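Long-range contacts in alpha-14 giardin (Giardia lamblia, PDB 3CHJ), which binds calcium and probably acts as a calcium-regulated structural element that links the phospholipid bilayer to the underlying axoneme: residues D70-L74 and V302-I307; V19-C23 and F62-L67; E185-W189 and G220-F225. All blocks are in the same frame, centred on the assembly; numbering follows the deposited sequence.

In the fold
Contacts 1 and 2 lie on the same side of the chain's centre, with contact 3 on the opposite side. The first two are neighbours, their centres about 13 Å apart, and they touch through Glu72 of 70-74, whose OE1 is 3.6 Å from Lys64 CA. Contact 2 closes before contact 1 opens, and helices 59-64 and 69-78 are consecutive. Contact 1 joins the N-terminal part to the fourth annexin repeat, and contact 3 is nested in the loop it closes. Contact 3 holds the calcium ion; its centre is about 36 Å from that of contact 1 and about 47 Å from that of contact 2, with nearest atoms about 23 Å and 36 Å away.

Contact 1: D70-L74 and V302-I307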
loop_
_atom_site.group_PDB
_atom_site.type_symbol
_atom_site.label_atom_id
_atom_site.label_comp_id
_atom_site.label_asym_id
_atom_site.label_seq_id
_atom_site.Cartn_x
_atom_site.Cartn_y
_atom_site.Cartn_z
ATOM N N ASP A 70 10.228 -10.965 -10.741
ATOM C CA ASP A 70 9.729 -10.512 -9.424
ATOM C C ASP A 70 10.692 -9.545 -8.715
ATOM O O ASP A 70 10.303 -8.453 -8.254
ATOM C CB ASP A 70 9.278 -11.681 -8.500
ATOM C CG ASP A 70 10.368 -12.748 -8.212
ATOM O OD1 ASP A 70 11.542 -12.654 -8.635
ATOM O OD2 ASP A 70 9.992 -13.726 -7.509
ATOM N N PHE A 71 11.952 -9.944 -8.644
ATOM C CA PHE A 71 12.995 -9.173 -7.972
ATOM C C PHE A 71 13.359 -7.887 -8.742
ATOM O O PHE A 71 13.553 -6.818 -8.124
ATOM C CB PHE A 71 14.200 -10.109 -7.738
ATOM C CG PHE A 71 15.293 -9.543 -6.863
ATOM C CD1 PHE A 71 15.004 -8.749 -5.754
ATOM C CD2 PHE A 71 16.616 -9.844 -7.133
ATOM C CE1 PHE A 71 16.025 -8.241 -4.953
ATOM C CE2 PHE A 71 17.642 -9.338 -6.345
ATOM C CZ PHE A 71 17.340 -8.533 -5.243
ATOM N N GLU A 72 13.452 -7.960 -10.076
ATOM C CA GLU A 72 13.732 -6.763 -10.888
ATOM C C GLU A 72 12.642 -5.701 -10.676
ATOM O O GLU A 72 12.936 -4.514 -10.488
ATOM C CB GLU A 72 13.820 -7.084 -12.391
ATOM C CG GLU A 72 14.045 -5.822 -13.180
ATOM C CD GLU A 72 13.910 -5.940 -14.677
ATOM O OE1 GLU A 72 13.673 -7.051 -15.200
ATOM O OE2 GLU A 72 14.034 -4.881 -15.337
ATOM N N SER A 73 11.399 -6.159 -10.706
ATOM C CA SER A 73 10.249 -5.268 -10.544
ATOM C C SER A 73 10.291 -4.601 -9.179
ATOM O O SER A 73 10.089 -3.383 -9.054
ATOM C CB SER A 73 8.973 -6.054 -10.720
ATOM O OG SER A 73 8.877 -6.441 -12.092
ATOM N N LEU A 74 10.601 -5.390 -8.165
ATOM C CA LEU A 74 10.724 -4.865 -6.815
ATOM C C LEU A 74 11.792 -3.787 -6.721
ATOM O O LEU A 74 11.514 -2.680 -6.241
ATOM C CB LEU A 74 11.039 -6.014 -5.838
ATOM C CG LEU A 74 11.323 -5.620 -4.385
ATOM C CD1 LEU A 74 10.036 -5.000 -3.757
ATOM C CD2 LEU A 74 11.760 -6.855 -3.638
ATOM N N VAL A 302 16.457 -15.560 -3.206
ATOM C CA VAL A 302 16.830 -14.187 -2.939
ATOM C C VAL A 302 15.605 -13.279 -2.804
ATOM O O VAL A 302 15.631 -12.324 -2.017
ATOM C CB VAL A 302 17.847 -13.641 -3.991
ATOM C CG1 VAL A 302 17.218 -13.456 -5.358
ATOM C CG2 VAL A 302 18.536 -12.375 -3.480
ATOM N N TYR A 303 14.554 -13.573 -3.551
ATOM C CA TYR A 303 13.353 -12.730 -3.495
ATOM C C TYR A 303 12.759 -12.744 -2.098
ATOM O O TYR A 303 12.382 -11.695 -1.560
ATOM C CB TYR A 303 12.319 -13.157 -4.554
ATOM C CG TYR A 303 11.032 -12.352 -4.533
ATOM C CD1 TYR A 303 11.015 -11.029 -4.954
ATOM C CD2 TYR A 303 9.841 -12.914 -4.076
ATOM C CE1 TYR A 303 9.833 -10.288 -4.942
ATOM C CE2 TYR A 303 8.650 -12.192 -4.056
ATOM C CZ TYR A 303 8.660 -10.871 -4.486
ATOM O OH TYR A 303 7.482 -10.163 -4.446
ATOM N N GLY A 304 12.650 -13.925 -1.508
ATOM C CA GLY A 304 12.165 -14.046 -0.139
ATOM C C GLY A 304 13.064 -13.305 0.827
ATOM O O GLY A 304 12.579 -12.621 1.731
ATOM N N ASP A 305 14.375 -13.421 0.637
ATOM C CA ASP A 305 15.329 -12.729 1.503
ATOM C C ASP A 305 15.168 -11.220 1.386
ATOM O O ASP A 305 15.267 -10.506 2.379
ATOM C CB ASP A 305 16.761 -13.176 1.176
ATOM C CG ASP A 305 17.022 -14.639 1.578
ATOM O OD1 ASP A 305 16.292 -15.196 2.429
ATOM O OD2 ASP A 305 17.974 -15.227 1.020
ATOM N N ALA A 306 14.879 -10.737 0.176
ATOM C CA ALA A 306 14.687 -9.306 -0.042
ATOM C C ALA A 306 13.442 -8.770 0.658
ATOM O O ALA A 306 13.486 -7.690 1.251
ATOM C CB ALA A 306 14.636 -8.982 -1.541
ATOM N N ILE A 307 12.330 -9.503 0.557
ATOM C CA ILE A 307 11.102 -9.102 1.233
ATOM C C ILE A 307 11.324 -9.059 2.745
ATOM O O ILE A 307 10.977 -8.057 3.394
ATOM C CB ILE A 307 9.910 -10.021 0.861
ATOM C CG1 ILE A 307 9.600 -9.930 -0.636
ATOM C CG2 ILE A 307 8.657 -9.721 1.734
ATOM C CD1 ILE A 307 9.215 -8.523 -1.179
#
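Tyr303 offers both ring faces to neighbours: the carboxylate of Asp70 lies over one, and CG1 of Ile307, one helical turn on in its own segment, covers the opposite one. The carboxylate and ring planes are only 13° apart, so the group is stacked, with Asp70 OD2 3.4 Å from Tyr303 CG, toward the rim. Asp70 CB adds a CH-pi contact, 4.0 Å from the Tyr303 ring centroid. Asp70 CG stands between its backbone N and carbonyl carbon (chi1 57°), which turns the carboxylate over the ring. The far end of the tyrosine is held from outside, its OH hydrogen-bonded to Asn266 OD1, while Asn266 ND2 donates to Asp70 O; one amide thus ties both segments. The Phe71 ring is met obliquely, its CE1 lying 3.8 Å from Ala306 CB and its CD2 4.1 Å from Val302 CG1. One turn further along helix 69-78, Leu74 CD2 comes within 3.9 Å of Ile307 CD1. The axes of the short segments approach to 10.2 Å, their N-to-C directions 31° apart and running the same general way. Such packing belongs to the all-helical annexin fold, here joining helix 69-78 to helix 301-310 of the fourth repeat.

Contact 2: V19-C23 and F62-L67; sequences VVEAC and FLKKHL
Cys23 is the residue around which this contact closes, its side chain pressed among Phe62, Leu63 and Leu67. Its CB lies 3.4 Å from Phe62 CE2, and its SG 3.6 Å from Leu63 CD2 and 3.9 Å from Leu67 CD1. With SG opposite its own carbonyl carbon (chi1 -68°), the sulfur is directed into this apolar corner. It stands 4.6 Å from the Phe62 ring centroid in an oblique sulfur-aromatic contact, neither squarely over the face nor in the plane. The edge of the same ring is turned to helix backbone: Val20 O lies near the ring plane, 3.8 Å from Phe62 CZ, with Val19 O close to CE2. Outside the two segments, Phe51 meets the Phe62 ring at about 45°.

Whereas Cys23 and Leu63 are buried, His66 is partly exposed, and on this more solvent-accessible side there is little side-chain packing. Imidazole meets backbone here: Cys23 O is 3.0 Å from His66 CD2, a short approach but not a hydrogen bond, the carbonyl carbon of Cys23 lies over one ring face, and Lys65 CB covers the other. The imidazole is steadied from within its own segment, where His66 ND1 donates to Phe62 O at 3.1 Å with an N-H...O angle of 150°. Lys65 N reaches that oxygen from the other face of the carbonyl plane, so two donors grip it. Arg29 bridges the segments at their backbones, NH1 bonding Ala22 O and NH2 bonding His66 O. Centred on a cysteine sulfur-aromatic pair, the C-terminal end of helix 12-24 packs on helix 59-64 and the residues that follow it, within the all-helical N-terminal part of this annexin.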
loop_
_atom_site.group_PDB
_atom_site.type_symbol
_atom_site.label_atom_id
_atom_site.label_comp_id
_atom_site.label_asym_id
_atom_site.label_seq_id
_atom_site.Cartn_x
_atom_site.Cartn_y
_atom_site.Cartn_z
ATOM N N VAL A 19 25.889 -1.325 -7.312
ATOM C CA VAL A 19 24.762 -1.894 -8.055
ATOM C C VAL A 19 25.255 -2.859 -9.147
ATOM O O VAL A 19 24.789 -3.997 -9.240
ATOM C CB VAL A 19 23.857 -0.777 -8.654
ATOM C CG1 VAL A 19 22.821 -1.349 -9.619
ATOM C CG2 VAL A 19 23.170 0.004 -7.515
ATOM N N VAL A 20 26.225 -2.407 -9.937
ATOM C CA VAL A 20 26.868 -3.264 -10.934
ATOM C C VAL A 20 27.386 -4.572 -10.312
ATOM O O VAL A 20 27.049 -5.658 -10.763
ATOM C CB VAL A 20 28.013 -2.509 -11.637
ATOM C CG1 VAL A 20 28.854 -3.471 -12.476
ATOM C CG2 VAL A 20 27.441 -1.410 -12.511
ATOM N N GLU A 21 28.167 -4.460 -9.251
ATOM C CA GLU A 21 28.756 -5.639 -8.626
ATOM C C GLU A 21 27.707 -6.581 -8.040
ATOM O O GLU A 21 27.849 -7.803 -8.094
ATOM C CB GLU A 21 29.794 -5.217 -7.594
ATOM C CG GLU A 21 31.026 -4.572 -8.263
ATOM C CD GLU A 21 32.101 -4.142 -7.288
ATOM O OE1 GLU A 21 32.018 -4.489 -6.087
ATOM O OE2 GLU A 21 33.054 -3.455 -7.729
ATOM N N ALA A 22 26.632 -6.006 -7.512
ATOM C CA ALA A 22 25.549 -6.792 -6.939
ATOM C C ALA A 22 24.896 -7.726 -7.945
ATOM O O ALA A 22 24.424 -8.796 -7.585
ATOM C CB ALA A 22 24.495 -5.861 -6.311
ATOM N N CYS A 23 24.865 -7.303 -9.208
ATOM C CA CYS A 23 24.224 -8.074 -10.270
ATOM C C CYS A 23 25.170 -9.067 -10.947
ATOM O O CYS A 23 24.722 -9.977 -11.659
ATOM C CB CYS A 23 23.682 -7.122 -11.319
ATOM S SG CYS A 23 22.287 -6.123 -10.719
ATOM N N PHE A 62 19.855 -3.543 -17.613
ATOM C CA PHE A 62 20.918 -4.246 -16.889
ATOM C C PHE A 62 20.359 -5.259 -15.894
ATOM O O PHE A 62 20.833 -6.404 -15.814
ATOM C CB PHE A 62 21.796 -3.239 -16.162
ATOM C CG PHE A 62 22.914 -3.852 -15.386
ATOM C CD1 PHE A 62 23.983 -4.462 -16.035
ATOM C CD2 PHE A 62 22.923 -3.782 -13.994
ATOM C CE1 PHE A 62 25.045 -5.014 -15.292
ATOM C CE2 PHE A 62 23.961 -4.325 -13.253
ATOM C CZ PHE A 62 25.030 -4.948 -13.900
ATOM N N LEU A 63 19.365 -4.836 -15.120
ATOM C CA LEU A 63 18.731 -5.737 -14.170
ATOM C C LEU A 63 18.119 -6.948 -14.860
ATOM O O LEU A 63 18.206 -8.056 -14.340
ATOM C CB LEU A 63 17.663 -5.009 -13.348
ATOM C CG LEU A 63 18.161 -3.883 -12.444
ATOM C CD1 LEU A 63 16.973 -3.286 -11.698
ATOM C CD2 LEU A 63 19.250 -4.361 -11.473
ATOM N N LYS A 64 17.509 -6.729 -16.024
ATOM C CA LYS A 64 16.806 -7.802 -16.731
ATOM C C LYS A 64 17.720 -9.005 -17.043
ATOM O O LYS A 64 17.262 -10.162 -17.063
ATOM C CB LYS A 64 16.170 -7.239 -18.005
ATOM C CG LYS A 64 15.219 -8.181 -18.667
ATOM C CD LYS A 64 14.645 -7.616 -19.942
ATOM C CE LYS A 64 13.657 -8.609 -20.531
ATOM N NZ LYS A 64 13.139 -8.184 -21.867
ATOM N N LYS A 65 19.005 -8.723 -17.219
ATOM C CA LYS A 65 19.987 -9.736 -17.610
ATOM C C LYS A 65 20.382 -10.622 -16.438
ATOM O O LYS A 65 20.958 -11.715 -16.621
ATOM C CB LYS A 65 21.248 -9.059 -18.157
ATOM C CG LYS A 65 21.034 -8.212 -19.401
ATOM C CD LYS A 65 22.358 -7.718 -19.964
ATOM C CE LYS A 65 22.163 -6.909 -21.251
ATOM N NZ LYS A 65 21.838 -5.449 -21.008
ATOM N N HIS A 66 20.103 -10.135 -15.232
ATOM C CA HIS A 66 20.656 -10.725 -14.018
ATOM C C HIS A 66 19.629 -11.145 -12.970
ATOM O O HIS A 66 19.925 -11.976 -12.098
ATOM C CB HIS A 66 21.680 -9.771 -13.397
ATOM C CG HIS A 66 22.875 -9.537 -14.260
ATOM N ND1 HIS A 66 23.087 -8.357 -14.941
ATOM C CD2 HIS A 66 23.914 -10.347 -14.573
ATOM C CE1 HIS A 66 24.217 -8.444 -15.623
ATOM N NE2 HIS A 66 24.739 -9.638 -15.411
ATOM N N LEU A 67 18.442 -10.548 -13.038
ATOM C CA LEU A 67 17.412 -10.772 -12.036
ATOM C C LEU A 67 16.170 -11.400 -12.629
ATOM O O LEU A 67 15.860 -11.164 -13.802
ATOM C CB LEU A 67 17.030 -9.428 -11.380
ATOM C CG LEU A 67 17.896 -8.889 -10.232
ATOM C CD1 LEU A 67 19.342 -8.679 -10.563
ATOM C CD2 LEU A 67 17.321 -7.557 -9.736
#

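Contact 3: E185-W189 and G220-F225. With CA (calcium ion), chain B.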
loop_
_atom_site.group_PDB
_atom_site.type_symbol
_atom_site.label_atom_id
_atom_site.label_comp_id
_atom_site.label_asym_id
_atom_site.label_seq_id
_atom_site.Cartn_x
_atom_site.Cartn_y
_atom_site.Cartn_z
ATOM N N GLU A 185 -27.847 2.855 3.767
ATOM C CA GLU A 185 -26.580 2.613 4.455
ATOM C C GLU A 185 -25.343 2.967 3.624
ATOM O O GLU A 185 -24.255 3.146 4.181
ATOM C CB GLU A 185 -26.508 1.155 4.915
ATOM C CG GLU A 185 -27.662 0.829 5.892
ATOM C CD GLU A 185 -27.842 -0.637 6.223
ATOM O OE1 GLU A 185 -27.114 -1.505 5.695
ATOM O OE2 GLU A 185 -28.753 -0.929 7.034
ATOM N N VAL A 186 -25.512 3.073 2.307
ATOM C CA VAL A 186 -24.373 3.343 1.413
ATOM C C VAL A 186 -23.658 4.606 1.859
ATOM O O VAL A 186 -22.434 4.617 2.063
ATOM C CB VAL A 186 -24.813 3.481 -0.065
ATOM C CG1 VAL A 186 -23.653 3.933 -0.939
ATOM C CG2 VAL A 186 -25.366 2.160 -0.577
ATOM N N SER A 187 -24.434 5.677 2.038
ATOM C CA SER A 187 -23.877 6.953 2.448
ATOM C C SER A 187 -23.116 6.906 3.774
ATOM O O SER A 187 -22.087 7.550 3.910
ATOM C CB SER A 187 -24.969 8.036 2.468
ATOM O OG SER A 187 -25.934 7.759 3.456
ATOM N N THR A 188 -23.620 6.155 4.752
ATOM C CA THR A 188 -22.938 6.026 6.047
ATOM C C THR A 188 -21.540 5.418 5.886
ATOM O O THR A 188 -20.537 5.930 6.410
ATOM C CB THR A 188 -23.768 5.135 6.981
ATOM O OG1 THR A 188 -25.077 5.720 7.134
ATOM C CG2 THR A 188 -23.107 4.960 8.332
ATOM N N TRP A 189 -21.486 4.313 5.159
ATOM C CA TRP A 189 -20.214 3.622 4.998
ATOM C C TRP A 189 -19.193 4.477 4.261
ATOM O O TRP A 189 -18.014 4.512 4.622
ATOM C CB TRP A 189 -20.412 2.321 4.245
ATOM C CG TRP A 189 -21.024 1.191 5.050
ATOM C CD1 TRP A 189 -22.244 0.613 4.849
ATOM C CD2 TRP A 189 -20.419 0.483 6.144
ATOM N NE1 TRP A 189 -22.436 -0.425 5.737
ATOM C CE2 TRP A 189 -21.349 -0.498 6.571
ATOM C CE3 TRP A 189 -19.193 0.601 6.822
ATOM C CZ2 TRP A 189 -21.071 -1.383 7.630
ATOM C CZ3 TRP A 189 -18.915 -0.264 7.885
ATOM C CH2 TRP A 189 -19.860 -1.243 8.285
ATOM N N GLY A 220 -17.668 -5.755 12.498
ATOM C CA GLY A 220 -18.877 -5.309 11.813
ATOM C C GLY A 220 -18.666 -5.177 10.309
ATOM O O GLY A 220 -19.541 -5.504 9.524
ATOM N N VAL A 221 -17.480 -4.724 9.915
ATOM C CA VAL A 221 -17.114 -4.670 8.490
ATOM C C VAL A 221 -17.153 -6.064 7.892
ATOM O O VAL A 221 -17.696 -6.276 6.798
ATOM C CB VAL A 221 -15.720 -4.027 8.286
ATOM C CG1 VAL A 221 -15.187 -4.330 6.879
ATOM C CG2 VAL A 221 -15.802 -2.516 8.524
ATOM N N GLU A 222 -16.602 -7.035 8.643
ATOM C CA GLU A 222 -16.562 -8.410 8.185
ATOM C C GLU A 222 -17.981 -8.948 8.018
ATOM O O GLU A 222 -18.262 -9.612 7.037
ATOM C CB GLU A 222 -15.751 -9.284 9.157
ATOM C CG GLU A 222 -14.259 -8.946 9.176
ATOM C CD GLU A 222 -13.560 -9.083 10.540
ATOM O OE1 GLU A 222 -13.883 -10.013 11.335
ATOM O OE2 GLU A 222 -12.656 -8.240 10.813
ATOM N N ASP A 223 -18.877 -8.620 8.951
ATOM C CA ASP A 223 -20.276 -9.047 8.864
ATOM C C ASP A 223 -20.919 -8.506 7.592
ATOM O O ASP A 223 -21.626 -9.225 6.883
ATOM C CB ASP A 223 -21.096 -8.560 10.064
ATOM C CG ASP A 223 -20.728 -9.252 11.358
ATOM O OD1 ASP A 223 -19.999 -10.264 11.331
ATOM O OD2 ASP A 223 -21.178 -8.768 12.415
ATOM N N GLU A 224 -20.641 -7.238 7.303
ATOM C CA GLU A 224 -21.389 -6.482 6.283
ATOM C C GLU A 224 -20.992 -6.788 4.847
ATOM O O GLU A 224 -21.840 -6.773 3.940
ATOM C CB GLU A 224 -21.260 -4.971 6.537
ATOM C CG GLU A 224 -22.045 -4.073 5.554
ATOM C CD GLU A 224 -23.548 -3.982 5.851
ATOM O OE1 GLU A 224 -24.171 -4.994 6.245
ATOM O OE2 GLU A 224 -24.120 -2.892 5.675
ATOM N N PHE A 225 -19.703 -7.019 4.642
ATOM C CA PHE A 225 -19.154 -7.065 3.296
ATOM C C PHE A 225 -18.556 -8.410 2.976
ATOM O O PHE A 225 -18.229 -9.179 3.871
ATOM C CB PHE A 225 -18.064 -6.009 3.159
ATOM C CG PHE A 225 -18.553 -4.587 3.319
ATOM C CD1 PHE A 225 -19.295 -3.988 2.305
ATOM C CD2 PHE A 225 -18.273 -3.850 4.470
ATOM C CE1 PHE A 225 -19.748 -2.647 2.427
ATOM C CE2 PHE A 225 -18.722 -2.516 4.605
ATOM C CZ PHE A 225 -19.473 -1.924 3.572
HETATM CA CA CA B . -26.267 -3.686 6.598
#
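A bend at chi2 (79°) turns the Glu224 carboxylate back across the edge of Trp189 toward the calcium ion, whereas the side chain of Glu185 runs extended beyond CG to reach the same metal. Glu224 is bidentate, with OE1 and OE2 each 2.5 Å from the calcium ion, and Glu185 adds OE1 at an equal distance. The two carboxylates come within 3.3 Å of each other, Glu185 OE1 to Glu224 OE2, an approach that the shared cation probably makes tolerable. Glu185 OE2 is held in a salt bridge by Lys174. Ala175, Thr178 and Gly180 give backbone oxygens from the end of helix 162-177 and the following loop, which with a bidentate glutamate far along the sequence resemble the type II calcium site of annexins, the kind through which the family binds phospholipid; Thr178 OG1 and Glu185 OE1 complete the seven binding atoms. Trp189 probably helps to position the bidentate ligand: its NE1 donates to Glu224 OE2 at 3.0 Å with an N-H...O angle of 152°, on the anti side and somewhat out of the carboxylate plane. The indole also lies against that side chain's aliphatic part, Trp189 CZ2 being 3.5 Å from Glu224 CG. One indole face receives the Phe225 edge in a T-shaped stack, planes at 66°, with Phe225 CZ 3.6 Å from Trp189 CD2, and Phe233 of helix 227-241 stacks on the Phe225 ring.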